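Local structure of PtLCIB4 H88A mutant (Phaeodactylum tricornutum, 5B5Z) at residues E33-V38 / Q69-V74; L54-C59 / G76-M81; G86-G91 / K219-I224; S107-Y112 / A239-I244. The protein is a zinc-binding homologue of the limiting CO2-inducible protein LCIB, from a family grouped with the beta-carbonic anhydrases, which interconvert carbon dioxide and bicarbonate. All coordinates share one frame; numbering follows the deposited sequence.

Contact 1: E33-V38 / Q69-V74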
loop_
_atom_site.group_PDB
_atom_site.type_symbol
_atom_site.label_atom_id
_atom_site.label_comp_id
_atom_site.label_asym_id
_atom_site.label_seq_id
_atom_site.Cartn_x
_atom_site.Cartn_y
_atom_site.Cartn_z
ATOM N N GLU A 33 20.515 10.974 -2.576
ATOM C CA GLU A 33 21.495 10.431 -3.509
ATOM C C GLU A 33 20.882 9.388 -4.429
ATOM O O GLU A 33 21.185 9.337 -5.612
ATOM C CB GLU A 33 22.679 9.818 -2.746
ATOM C CG GLU A 33 23.588 10.866 -2.097
ATOM C CD GLU A 33 24.541 10.284 -1.049
ATOM O OE1 GLU A 33 24.433 9.080 -0.715
ATOM O OE2 GLU A 33 25.406 11.043 -0.552
ATOM N N LEU A 34 20.042 8.531 -3.866
ATOM C CA LEU A 34 19.386 7.491 -4.653
ATOM C C LEU A 34 18.499 8.077 -5.758
ATOM O O LEU A 34 18.581 7.690 -6.923
ATOM C CB LEU A 34 18.553 6.594 -3.739
ATOM C CG LEU A 34 17.700 5.547 -4.466
ATOM C CD1 LEU A 34 18.587 4.456 -5.047
ATOM C CD2 LEU A 34 16.661 4.966 -3.509
ATOM N N VAL A 35 17.612 8.983 -5.376
ATOM C CA VAL A 35 16.678 9.539 -6.339
ATOM C C VAL A 35 17.424 10.322 -7.422
ATOM O O VAL A 35 17.106 10.210 -8.606
ATOM C CB VAL A 35 15.642 10.413 -5.646
ATOM C CG1 VAL A 35 14.751 11.124 -6.680
ATOM C CG2 VAL A 35 14.785 9.539 -4.730
ATOM N N ALA A 36 18.441 11.075 -7.017
ATOM C CA ALA A 36 19.258 11.816 -7.975
ATOM C C ALA A 36 19.933 10.877 -8.969
ATOM O O ALA A 36 19.880 11.090 -10.183
ATOM C CB ALA A 36 20.292 12.656 -7.246
ATOM N N MET A 37 20.540 9.814 -8.450
ATOM C CA MET A 37 21.246 8.856 -9.285
ATOM C C MET A 37 20.311 8.122 -10.247
ATOM O O MET A 37 20.599 7.996 -11.435
ATOM C CB MET A 37 21.993 7.844 -8.412
ATOM C CG MET A 37 22.755 6.847 -9.229
ATOM S SD MET A 37 23.197 5.342 -8.335
ATOM C CE MET A 37 21.599 4.516 -8.171
ATOM N N VAL A 38 19.175 7.650 -9.740
ATOM C CA VAL A 38 18.271 6.879 -10.573
ATOM C C VAL A 38 17.635 7.758 -11.664
ATOM O O VAL A 38 17.554 7.359 -12.825
ATOM C CB VAL A 38 17.161 6.214 -9.726
ATOM C CG1 VAL A 38 16.090 5.621 -10.627
ATOM C CG2 VAL A 38 17.768 5.135 -8.825
ATOM N N GLN A 69 7.627 9.086 -1.151
ATOM C CA GLN A 69 7.460 10.525 -1.328
ATOM C C GLN A 69 8.606 11.117 -2.142
ATOM O O GLN A 69 8.382 11.955 -3.013
ATOM C CB GLN A 69 7.351 11.226 0.021
ATOM C CG GLN A 69 6.038 10.951 0.736
ATOM C CD GLN A 69 6.008 11.545 2.130
ATOM O OE1 GLN A 69 6.948 12.226 2.548
ATOM N NE2 GLN A 69 4.918 11.305 2.855
ATOM N N ASP A 70 9.827 10.667 -1.881
ATOM C CA ASP A 70 10.985 11.226 -2.582
ATOM C C ASP A 70 10.981 10.895 -4.081
ATOM O O ASP A 70 11.259 11.752 -4.927
ATOM C CB ASP A 70 12.276 10.739 -1.928
ATOM C CG ASP A 70 12.485 11.321 -0.541
ATOM O OD1 ASP A 70 11.848 12.345 -0.203
ATOM O OD2 ASP A 70 13.296 10.751 0.225
ATOM N N PHE A 71 10.636 9.661 -4.435
ATOM C CA PHE A 71 10.480 9.331 -5.851
ATOM C C PHE A 71 9.222 9.965 -6.446
ATOM O O PHE A 71 9.180 10.274 -7.630
ATOM C CB PHE A 71 10.446 7.807 -6.054
ATOM C CG PHE A 71 11.810 7.194 -6.215
ATOM C CD1 PHE A 71 12.539 7.395 -7.382
ATOM C CD2 PHE A 71 12.364 6.415 -5.215
ATOM C CE1 PHE A 71 13.790 6.835 -7.547
ATOM C CE2 PHE A 71 13.622 5.858 -5.384
ATOM C CZ PHE A 71 14.337 6.074 -6.547
ATOM N N GLY A 72 8.199 10.112 -5.616
ATOM C CA GLY A 72 6.936 10.690 -6.044
ATOM C C GLY A 72 7.092 12.144 -6.440
ATOM O O GLY A 72 6.386 12.636 -7.324
ATOM N N GLU A 73 8.031 12.833 -5.807
ATOM C CA GLU A 73 8.322 14.214 -6.220
ATOM C C GLU A 73 8.817 14.304 -7.658
ATOM O O GLU A 73 8.612 15.329 -8.326
ATOM C CB GLU A 73 9.347 14.852 -5.284
ATOM C CG GLU A 73 8.822 15.078 -3.896
ATOM C CD GLU A 73 9.867 15.646 -2.949
ATOM O OE1 GLU A 73 11.070 15.693 -3.316
ATOM O OE2 GLU A 73 9.474 16.036 -1.826
ATOM N N VAL A 74 9.460 13.241 -8.140
ATOM C CA VAL A 74 9.999 13.210 -9.492
ATOM C C VAL A 74 8.990 12.630 -10.485
ATOM O O VAL A 74 8.811 13.163 -11.577
ATOM C CB VAL A 74 11.328 12.395 -9.556
ATOM C CG1 VAL A 74 11.831 12.290 -10.995
ATOM C CG2 VAL A 74 12.394 13.032 -8.661
#
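Val35 lays its CG2 methyl squarely over the Phe71 ring, 3.8 Å from the centroid and only 4° off the ring normal, which is the geometry of a CH-pi contact. The two side chains run past one another head to tail, whereas those of Leu34 and Val38 cross the Phe71 side chain roughly at right angles and bring their methyls to its rim. Leu34 CD2 reaches Phe71 CE2 at 3.7 Å and Val38 CG1 lies 4.0 Å from Phe71 CE1, both near the ring plane, so one face and two places on the rim are occupied by aliphatic carbon. The branching of Val35 serves two partners: with CG1 opposite the backbone N (chi1 174°), that methyl meets Val74 CG2 at 3.6 Å while CG2 keeps to the ring. Asp70 contributes its CB, 3.9 Å from Val35 CG2, and turns its OD2 to Asn31. Replacing Phe71 with alanine would probably leave Val35 CG2 without a ring to rest on and open a gap between Leu34 and Val38. The axes of the two helical segments approach to 10.0 Å and cross at 34°, with their N-to-C directions running broadly the same way. Helices 31-43 and 65-75 thus pack side by side against the sheet: Leu34 touches Phe256 and Val258, Val38 touches Phe261, and Leu54 comes against Phe71.

Contact 2: L54-C59 / G76-M81. With ZN (zinc ion), chain C.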
loop_
_atom_site.group_PDB
_atom_site.type_symbol
_atom_site.label_atom_id
_atom_site.label_comp_id
_atom_site.label_asym_id
_atom_site.label_seq_id
_atom_site.Cartn_x
_atom_site.Cartn_y
_atom_site.Cartn_z
ATOM N N LEU A 54 5.238 5.428 -11.859
ATOM C CA LEU A 54 5.978 4.949 -10.698
ATOM C C LEU A 54 5.188 3.859 -9.976
ATOM O O LEU A 54 3.972 3.984 -9.785
ATOM C CB LEU A 54 6.268 6.113 -9.759
ATOM C CG LEU A 54 7.005 5.777 -8.466
ATOM C CD1 LEU A 54 8.394 5.231 -8.761
ATOM C CD2 LEU A 54 7.070 7.002 -7.559
ATOM N N ALA A 55 5.868 2.775 -9.601
ATOM C CA ALA A 55 5.239 1.745 -8.763
ATOM C C ALA A 55 6.189 1.371 -7.647
ATOM O O ALA A 55 7.394 1.407 -7.833
ATOM C CB ALA A 55 4.865 0.513 -9.592
ATOM N N THR A 56 5.642 1.017 -6.489
ATOM C CA THR A 56 6.488 0.568 -5.374
ATOM C C THR A 56 6.010 -0.777 -4.822
ATOM O O THR A 56 4.822 -1.112 -4.893
ATOM C CB THR A 56 6.518 1.581 -4.214
ATOM O OG1 THR A 56 5.243 1.617 -3.563
ATOM C CG2 THR A 56 6.888 2.997 -4.695
ATOM N N SER A 57 6.958 -1.535 -4.285
ATOM C CA SER A 57 6.653 -2.703 -3.468
ATOM C C SER A 57 7.517 -2.591 -2.215
ATOM O O SER A 57 8.672 -3.047 -2.169
ATOM C CB SER A 57 6.920 -4.009 -4.225
ATOM O OG SER A 57 6.459 -5.131 -3.467
ATOM N N LEU A 58 6.956 -1.909 -1.233
ATOM C CA LEU A 58 7.628 -1.628 0.032
ATOM C C LEU A 58 6.708 -2.020 1.181
ATOM O O LEU A 58 5.500 -2.206 0.978
ATOM C CB LEU A 58 7.999 -0.143 0.124
ATOM C CG LEU A 58 8.911 0.377 -1.002
ATOM C CD1 LEU A 58 8.997 1.925 -1.014
ATOM C CD2 LEU A 58 10.306 -0.243 -0.900
ATOM N N CYS A 59 7.257 -2.141 2.389
ATOM C CA CYS A 59 6.440 -2.578 3.526
ATOM C C CYS A 59 5.342 -1.559 3.840
ATOM O O CYS A 59 5.506 -0.338 3.651
ATOM C CB CYS A 59 7.311 -2.812 4.782
ATOM S SG CYS A 59 6.381 -3.522 6.175
ATOM N N GLY A 76 5.576 11.447 -9.765
ATOM C CA GLY A 76 4.158 11.587 -9.487
ATOM C C GLY A 76 3.554 10.455 -8.672
ATOM O O GLY A 76 4.277 9.664 -8.054
ATOM N N LYS A 77 2.226 10.391 -8.690
ATOM C CA LYS A 77 1.449 9.421 -7.918
ATOM C C LYS A 77 1.790 8.013 -8.341
ATOM O O LYS A 77 1.853 7.720 -9.530
ATOM C CB LYS A 77 -0.047 9.660 -8.112
ATOM C CG LYS A 77 -0.603 10.867 -7.358
ATOM C CD LYS A 77 -1.807 11.435 -8.097
ATOM C CE LYS A 77 -2.793 10.347 -8.480
ATOM N NZ LYS A 77 -3.444 10.611 -9.806
ATOM N N HIS A 78 1.976 7.137 -7.363
ATOM C CA HIS A 78 2.437 5.782 -7.635
ATOM C C HIS A 78 1.381 4.715 -7.395
ATOM O O HIS A 78 0.477 4.896 -6.579
ATOM C CB HIS A 78 3.638 5.461 -6.755
ATOM C CG HIS A 78 3.310 5.436 -5.295
ATOM N ND1 HIS A 78 3.146 6.585 -4.554
ATOM C CD2 HIS A 78 3.135 4.406 -4.433
ATOM C CE1 HIS A 78 2.864 6.265 -3.303
ATOM N NE2 HIS A 78 2.851 4.949 -3.202
ATOM N N PHE A 79 1.528 3.605 -8.111
ATOM C CA PHE A 79 0.827 2.361 -7.814
ATOM C C PHE A 79 1.523 1.654 -6.672
ATOM O O PHE A 79 2.743 1.634 -6.622
ATOM C CB PHE A 79 0.818 1.432 -9.038
ATOM C CG PHE A 79 -0.398 1.553 -9.906
ATOM C CD1 PHE A 79 -0.506 2.585 -10.823
ATOM C CD2 PHE A 79 -1.420 0.605 -9.835
ATOM C CE1 PHE A 79 -1.630 2.686 -11.655
ATOM C CE2 PHE A 79 -2.543 0.717 -10.651
ATOM C CZ PHE A 79 -2.642 1.754 -11.562
ATOM N N THR A 80 0.780 1.044 -5.767
ATOM C CA THR A 80 1.446 0.200 -4.779
ATOM C C THR A 80 1.248 -1.280 -5.090
ATOM O O THR A 80 0.203 -1.720 -5.581
ATOM C CB THR A 80 0.972 0.520 -3.370
ATOM O OG1 THR A 80 -0.435 0.335 -3.290
ATOM C CG2 THR A 80 1.289 1.960 -3.032
ATOM N N MET A 81 2.301 -2.043 -4.867
ATOM C CA MET A 81 2.266 -3.467 -5.094
ATOM C C MET A 81 2.558 -4.218 -3.806
ATOM O O MET A 81 2.452 -5.435 -3.762
ATOM C CB MET A 81 3.297 -3.865 -6.155
ATOM C CG MET A 81 2.903 -3.520 -7.572
ATOM S SD MET A 81 1.857 -4.835 -8.248
ATOM C CE MET A 81 2.949 -6.282 -8.239
HETATM ZN ZN ZN C . 8.046 -3.679 7.703
HETATM O O HOH W 1 3.712 7.902 -11.578
HETATM O O HOH W 2 7.607 -3.078 9.470
#
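His78 and Leu54 touch beside the parallel pairing of strands 52-57 and 79-80, and the His78 side chain traces the contact. Its CB lies 3.4 Å from the backbone O of Leu54 and 3.8 Å from Leu54 CG, packed against main chain and side chain at once. CG falls between the backbone N and the carbonyl carbon (chi1 65°), a turn that swings the imidazole along the strand toward Thr56. There CD2 approaches Thr56 OG1 at 3.6 Å and also nears the CG2 methyl, while NE2, further out, is a looser neighbour of the same hydroxyl. That hydroxyl is hydrogen-bonded to Glu68, so the ring packs beside an oxygen already engaged. The backbone fixes the register through three bonds: Phe79 N to Leu54 O at 3.0 Å, Thr56 N to Phe79 O at 3.0 Å, and Met81 N to Thr56 O at 2.7 Å. Beyond the paired residues segment 54-59 runs on to Cys59, whose SG binds zinc at 2.3 Å; a water, His115 and Cys139 complete the site. Strand 52-57, helix 65-75 and strand 79-80 form a beta-alpha-beta unit. Strand 107-117 pairs with 52-57, Met98 of helix 91-99 touches Ala55 and Phe79, and Thr80 makes backbone hydrogen bonds to the second subunit.

Contact 3: G86-G91 / K219-I224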
loop_
_atom_site.group_PDB
_atom_site.type_symbol
_atom_site.label_atom_id
_atom_site.label_comp_id
_atom_site.label_asym_id
_atom_site.label_seq_id
_atom_site.Cartn_x
_atom_site.Cartn_y
_atom_site.Cartn_z
ATOM N N GLY A 86 7.166 -5.809 2.556
ATOM C CA GLY A 86 7.495 -5.298 1.232
ATOM C C GLY A 86 7.355 -6.275 0.069
ATOM O O GLY A 86 7.684 -5.936 -1.067
ATOM N N PHE A 87 6.871 -7.486 0.332
ATOM C CA PHE A 87 6.591 -8.428 -0.757
ATOM C C PHE A 87 5.508 -7.913 -1.693
ATOM O O PHE A 87 4.588 -7.253 -1.245
ATOM C CB PHE A 87 6.188 -9.785 -0.193
ATOM C CG PHE A 87 7.338 -10.537 0.407
ATOM C CD1 PHE A 87 8.154 -11.328 -0.387
ATOM C CD2 PHE A 87 7.617 -10.427 1.754
ATOM C CE1 PHE A 87 9.228 -12.013 0.172
ATOM C CE2 PHE A 87 8.688 -11.106 2.317
ATOM C CZ PHE A 87 9.491 -11.903 1.520
ATOM N N PRO A 88 5.626 -8.220 -3.001
ATOM C CA PRO A 88 4.684 -7.740 -4.024
ATOM C C PRO A 88 3.358 -8.499 -4.011
ATOM O O PRO A 88 3.018 -9.200 -4.954
ATOM C CB PRO A 88 5.454 -7.967 -5.337
ATOM C CG PRO A 88 6.351 -9.146 -5.040
ATOM C CD PRO A 88 6.780 -8.919 -3.598
ATOM N N PHE A 89 2.597 -8.318 -2.942
ATOM C CA PHE A 89 1.361 -9.046 -2.753
ATOM C C PHE A 89 0.283 -8.689 -3.781
ATOM O O PHE A 89 -0.653 -9.450 -3.953
ATOM C CB PHE A 89 0.850 -8.826 -1.331
ATOM C CG PHE A 89 1.626 -9.598 -0.307
ATOM C CD1 PHE A 89 1.607 -10.980 -0.329
ATOM C CD2 PHE A 89 2.393 -8.957 0.644
ATOM C CE1 PHE A 89 2.315 -11.713 0.605
ATOM C CE2 PHE A 89 3.104 -9.690 1.580
ATOM C CZ PHE A 89 3.069 -11.066 1.555
ATOM N N GLY A 90 0.423 -7.555 -4.470
ATOM C CA GLY A 90 -0.499 -7.216 -5.546
ATOM C C GLY A 90 -0.471 -8.278 -6.634
ATOM O O GLY A 90 -1.458 -8.487 -7.339
ATOM N N GLY A 91 0.670 -8.948 -6.772
ATOM C CA GLY A 91 0.785 -10.093 -7.668
ATOM C C GLY A 91 0.562 -9.784 -9.134
ATOM O O GLY A 91 0.736 -8.652 -9.573
ATOM N N LYS A 219 13.329 -12.763 -6.015
ATOM C CA LYS A 219 12.834 -13.933 -6.741
ATOM C C LYS A 219 11.365 -13.793 -7.142
ATOM O O LYS A 219 10.978 -14.144 -8.264
ATOM C CB LYS A 219 13.019 -15.198 -5.889
ATOM C CG LYS A 219 14.461 -15.567 -5.641
ATOM C CD LYS A 219 14.564 -16.869 -4.842
ATOM C CE LYS A 219 15.932 -17.054 -4.222
ATOM N NZ LYS A 219 15.867 -18.062 -3.119
ATOM N N LEU A 220 10.539 -13.293 -6.223
ATOM C CA LEU A 220 9.115 -13.149 -6.506
ATOM C C LEU A 220 8.861 -12.044 -7.528
ATOM O O LEU A 220 8.033 -12.200 -8.434
ATOM C CB LEU A 220 8.339 -12.881 -5.209
ATOM C CG LEU A 220 6.819 -12.768 -5.314
ATOM C CD1 LEU A 220 6.230 -14.011 -5.945
ATOM C CD2 LEU A 220 6.176 -12.548 -3.934
ATOM N N VAL A 221 9.567 -10.926 -7.383
ATOM C CA VAL A 221 9.435 -9.830 -8.353
ATOM C C VAL A 221 9.827 -10.308 -9.754
ATOM O O VAL A 221 9.109 -10.067 -10.732
ATOM C CB VAL A 221 10.285 -8.619 -7.937
ATOM C CG1 VAL A 221 10.349 -7.573 -9.078
ATOM C CG2 VAL A 221 9.700 -8.022 -6.666
ATOM N N THR A 222 10.951 -11.010 -9.838
ATOM C CA THR A 222 11.383 -11.566 -11.119
ATOM C C THR A 222 10.314 -12.494 -11.713
ATOM O O THR A 222 10.008 -12.409 -12.898
ATOM C CB THR A 222 12.703 -12.321 -10.971
ATOM O OG1 THR A 222 13.736 -11.389 -10.632
ATOM C CG2 THR A 222 13.062 -13.043 -12.285
ATOM N N ARG A 223 9.728 -13.358 -10.885
ATOM C CA ARG A 223 8.666 -14.240 -11.361
ATOM C C ARG A 223 7.459 -13.460 -11.898
ATOM O O ARG A 223 6.915 -13.786 -12.953
ATOM C CB ARG A 223 8.220 -15.196 -10.245
ATOM C CG ARG A 223 7.107 -16.160 -10.682
ATOM C CD ARG A 223 6.856 -17.237 -9.638
ATOM N NE ARG A 223 7.983 -18.163 -9.551
ATOM C CZ ARG A 223 8.115 -19.076 -8.596
ATOM N NH1 ARG A 223 7.195 -19.172 -7.643
ATOM N NH2 ARG A 223 9.163 -19.889 -8.591
ATOM N N ILE A 224 7.040 -12.422 -11.174
ATOM C CA ILE A 224 5.905 -11.622 -11.611
ATOM C C ILE A 224 6.191 -10.927 -12.944
ATOM O O ILE A 224 5.321 -10.879 -13.829
ATOM C CB ILE A 224 5.540 -10.570 -10.546
ATOM C CG1 ILE A 224 4.946 -11.262 -9.321
ATOM C CG2 ILE A 224 4.528 -9.553 -11.096
ATOM C CD1 ILE A 224 4.832 -10.343 -8.102
#
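Pro88, whose ring meets Leu220, Val221 and Ile224, is the centre of an inverse gamma turn, with Phe89 N bonded to Phe87 O at 2.8 Å, and it also opens a type I beta turn closed by Gly91 N on Pro88 O at 3.0 Å. The two turns overlap at Pro88, whose CB points toward the helix. Its CG does most of the touching: Leu220 CD2 and Ile224 CD1 each come to 3.6 Å from Pro88 CG, and Val221 CG2 lies at 3.9 Å from the same atom. The three residues belong to adjacent turns of one helix, so the ring edge bearing CG fits among their methyl ends. Leu220 directs CG opposite its own backbone N (chi1 -177°), which brings CD2 against Pro88 CG and CD together. Ile224 CD1 reaches further along the loop, to 4.1 Å from Gly91 CA. Phe87 adds a lesser contact, its CD1 being 4.2 Å from Leu220 CD2. No hydrogen bond crosses the contact; the contacts across it are apolar. Leu181 of the second subunit touches both Leu220 and Ile224. On the sheet side, Val221 rests on Leu110 and Tyr112. The arrangement is that of an alpha/beta fold in which helix 205-228 covers one sheet face and packs against the loop entering helix 91-99, with the Phe87 side chain about 9 Å from zinc.

Contact 4: S107-Y112 / A239-I244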
loop_
_atom_site.group_PDB
_atom_site.type_symbol
_atom_site.label_atom_id
_atom_site.label_comp_id
_atom_site.label_asym_id
_atom_site.label_seq_id
_atom_site.Cartn_x
_atom_site.Cartn_y
_atom_site.Cartn_z
ATOM N N SER A 107 6.840 4.132 -19.947
ATOM C CA SER A 107 7.406 3.000 -19.229
ATOM C C SER A 107 7.044 3.046 -17.760
ATOM O O SER A 107 6.472 4.026 -17.290
ATOM C CB SER A 107 8.926 2.979 -19.382
ATOM O OG SER A 107 9.296 2.706 -20.719
ATOM N N CYS A 108 7.375 1.967 -17.047
ATOM C CA CYS A 108 7.195 1.899 -15.602
ATOM C C CYS A 108 8.547 1.912 -14.886
ATOM O O CYS A 108 9.554 1.436 -15.411
ATOM C CB CYS A 108 6.417 0.635 -15.213
ATOM S SG CYS A 108 6.338 0.305 -13.417
ATOM N N LEU A 109 8.546 2.471 -13.685
ATOM C CA LEU A 109 9.686 2.363 -12.786
ATOM C C LEU A 109 9.193 1.715 -11.502
ATOM O O LEU A 109 8.356 2.288 -10.823
ATOM C CB LEU A 109 10.290 3.727 -12.487
ATOM C CG LEU A 109 11.272 3.765 -11.309
ATOM C CD1 LEU A 109 12.475 2.844 -11.514
ATOM C CD2 LEU A 109 11.712 5.203 -11.055
ATOM N N LEU A 110 9.691 0.517 -11.206
ATOM C CA LEU A 110 9.348 -0.204 -9.977
ATOM C C LEU A 110 10.465 -0.103 -8.948
ATOM O O LEU A 110 11.606 -0.430 -9.237
ATOM C CB LEU A 110 9.064 -1.678 -10.284
ATOM C CG LEU A 110 8.812 -2.577 -9.075
ATOM C CD1 LEU A 110 7.479 -2.237 -8.424
ATOM C CD2 LEU A 110 8.856 -4.023 -9.511
ATOM N N ILE A 111 10.126 0.396 -7.762
ATOM C CA ILE A 111 11.048 0.449 -6.618
ATOM C C ILE A 111 10.593 -0.575 -5.590
ATOM O O ILE A 111 9.474 -0.483 -5.097
ATOM C CB ILE A 111 11.067 1.843 -5.919
ATOM C CG1 ILE A 111 11.094 2.997 -6.934
ATOM C CG2 ILE A 111 12.212 1.930 -4.885
ATOM C CD1 ILE A 111 12.379 3.092 -7.752
ATOM N N TYR A 112 11.432 -1.551 -5.255
ATOM C CA TYR A 112 11.032 -2.537 -4.249
ATOM C C TYR A 112 12.157 -2.797 -3.277
ATOM O O TYR A 112 13.313 -2.557 -3.579
ATOM C CB TYR A 112 10.598 -3.863 -4.899
ATOM C CG TYR A 112 11.707 -4.729 -5.473
ATOM C CD1 TYR A 112 12.138 -4.573 -6.788
ATOM C CD2 TYR A 112 12.269 -5.735 -4.713
ATOM C CE1 TYR A 112 13.152 -5.384 -7.316
ATOM C CE2 TYR A 112 13.285 -6.551 -5.225
ATOM C CZ TYR A 112 13.719 -6.363 -6.521
ATOM O OH TYR A 112 14.722 -7.184 -7.034
ATOM N N ALA A 239 11.704 -0.395 -15.725
ATOM C CA ALA A 239 12.939 -0.137 -15.016
ATOM C C ALA A 239 12.705 -0.598 -13.595
ATOM O O ALA A 239 11.617 -0.428 -13.060
ATOM C CB ALA A 239 13.318 1.330 -15.059
ATOM N N VAL A 240 13.733 -1.183 -12.996
ATOM C CA VAL A 240 13.598 -1.813 -11.695
ATOM C C VAL A 240 14.706 -1.337 -10.779
ATOM O O VAL A 240 15.883 -1.376 -11.164
ATOM C CB VAL A 240 13.685 -3.351 -11.820
ATOM C CG1 VAL A 240 13.664 -3.999 -10.458
ATOM C CG2 VAL A 240 12.562 -3.884 -12.719
ATOM N N VAL A 241 14.349 -0.869 -9.583
ATOM C CA VAL A 241 15.327 -0.632 -8.528
ATOM C C VAL A 241 14.965 -1.492 -7.322
ATOM O O VAL A 241 13.878 -1.350 -6.777
ATOM C CB VAL A 241 15.366 0.839 -8.113
ATOM C CG1 VAL A 241 16.329 1.038 -6.961
ATOM C CG2 VAL A 241 15.778 1.700 -9.303
ATOM N N GLY A 242 15.860 -2.383 -6.902
ATOM C CA GLY A 242 15.559 -3.228 -5.757
ATOM C C GLY A 242 16.672 -3.183 -4.749
ATOM O O GLY A 242 17.838 -3.021 -5.094
ATOM N N GLY A 243 16.320 -3.281 -3.483
ATOM C CA GLY A 243 17.352 -3.306 -2.461
ATOM C C GLY A 243 16.808 -3.314 -1.052
ATOM O O GLY A 243 15.745 -3.880 -0.773
ATOM N N ILE A 244 17.545 -2.657 -0.166
ATOM C CA ILE A 244 17.241 -2.632 1.258
ATOM C C ILE A 244 17.112 -1.202 1.746
ATOM O O ILE A 244 18.046 -0.412 1.650
ATOM C CB ILE A 244 18.339 -3.353 2.090
ATOM C CG1 ILE A 244 18.491 -4.795 1.587
ATOM C CG2 ILE A 244 17.990 -3.273 3.583
ATOM C CD1 ILE A 244 19.693 -5.497 2.128
#
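The backbone O of Ala239 is gripped twice, by Leu110 N at 2.8 Å and, in a weaker CA-H...O contact, by Leu109 CA at 3.4 Å. This is regular parallel beta-sheet pairing in the centre of an alpha/beta fold: the strand segments diverge by only 7° and their axes approach to 4.7 Å. Val241 N on Leu110 O continues the ladder. On the face carrying Leu109, Ile111, Ala239 and Val241, the Ile111 and Val241 side chains run alongside each other in a common direction, with Ile111 CD1 3.8 Å from Val241 CB. On the opposite face the Tyr112 ring folds back over the neighbouring strand. Its CG stands between backbone N and carbonyl carbon (chi1 73°), which puts the ring face above Gly242 CA, 3.7 Å from the centroid, in a CH-pi contact. Val240 CG1 meets the ring in its plane, 3.5 Å from Tyr112 CE1. With an alanine in place of Tyr112, Gly242 CA would probably lose its aromatic cover and Val240 CG1 would face a gap. Gln217, Gln218 and Ser57 also touch this tyrosine. The last rung is the least straight of the five, Gly243 N meeting Tyr112 O at 3.1 Å.

The contacts fall into two overlapping pairs along the chain: the segments of contacts 1 and 2 alternate, then those of contacts 3 and 4. Contact 4 is the middle layer, with centres 11 Å from contact 1, 9 Å from contact 2 and 12 Å from contact 3. Contacts 2 and 4 share one sheet, since strands 52-57 and 107-117 are neighbours joined by Ala55 N to Leu109 O. Contacts 1 and 3 lie on opposite sides of the chain's centre, their centres about 22 Å apart: Phe71 packs on Ile111 from one side, Val221 on Leu110 from the other. The sheet is therefore sandwiched by helices, with strand 52-57 leading to the zinc site and contacts 2 and 3 both reaching the second subunit.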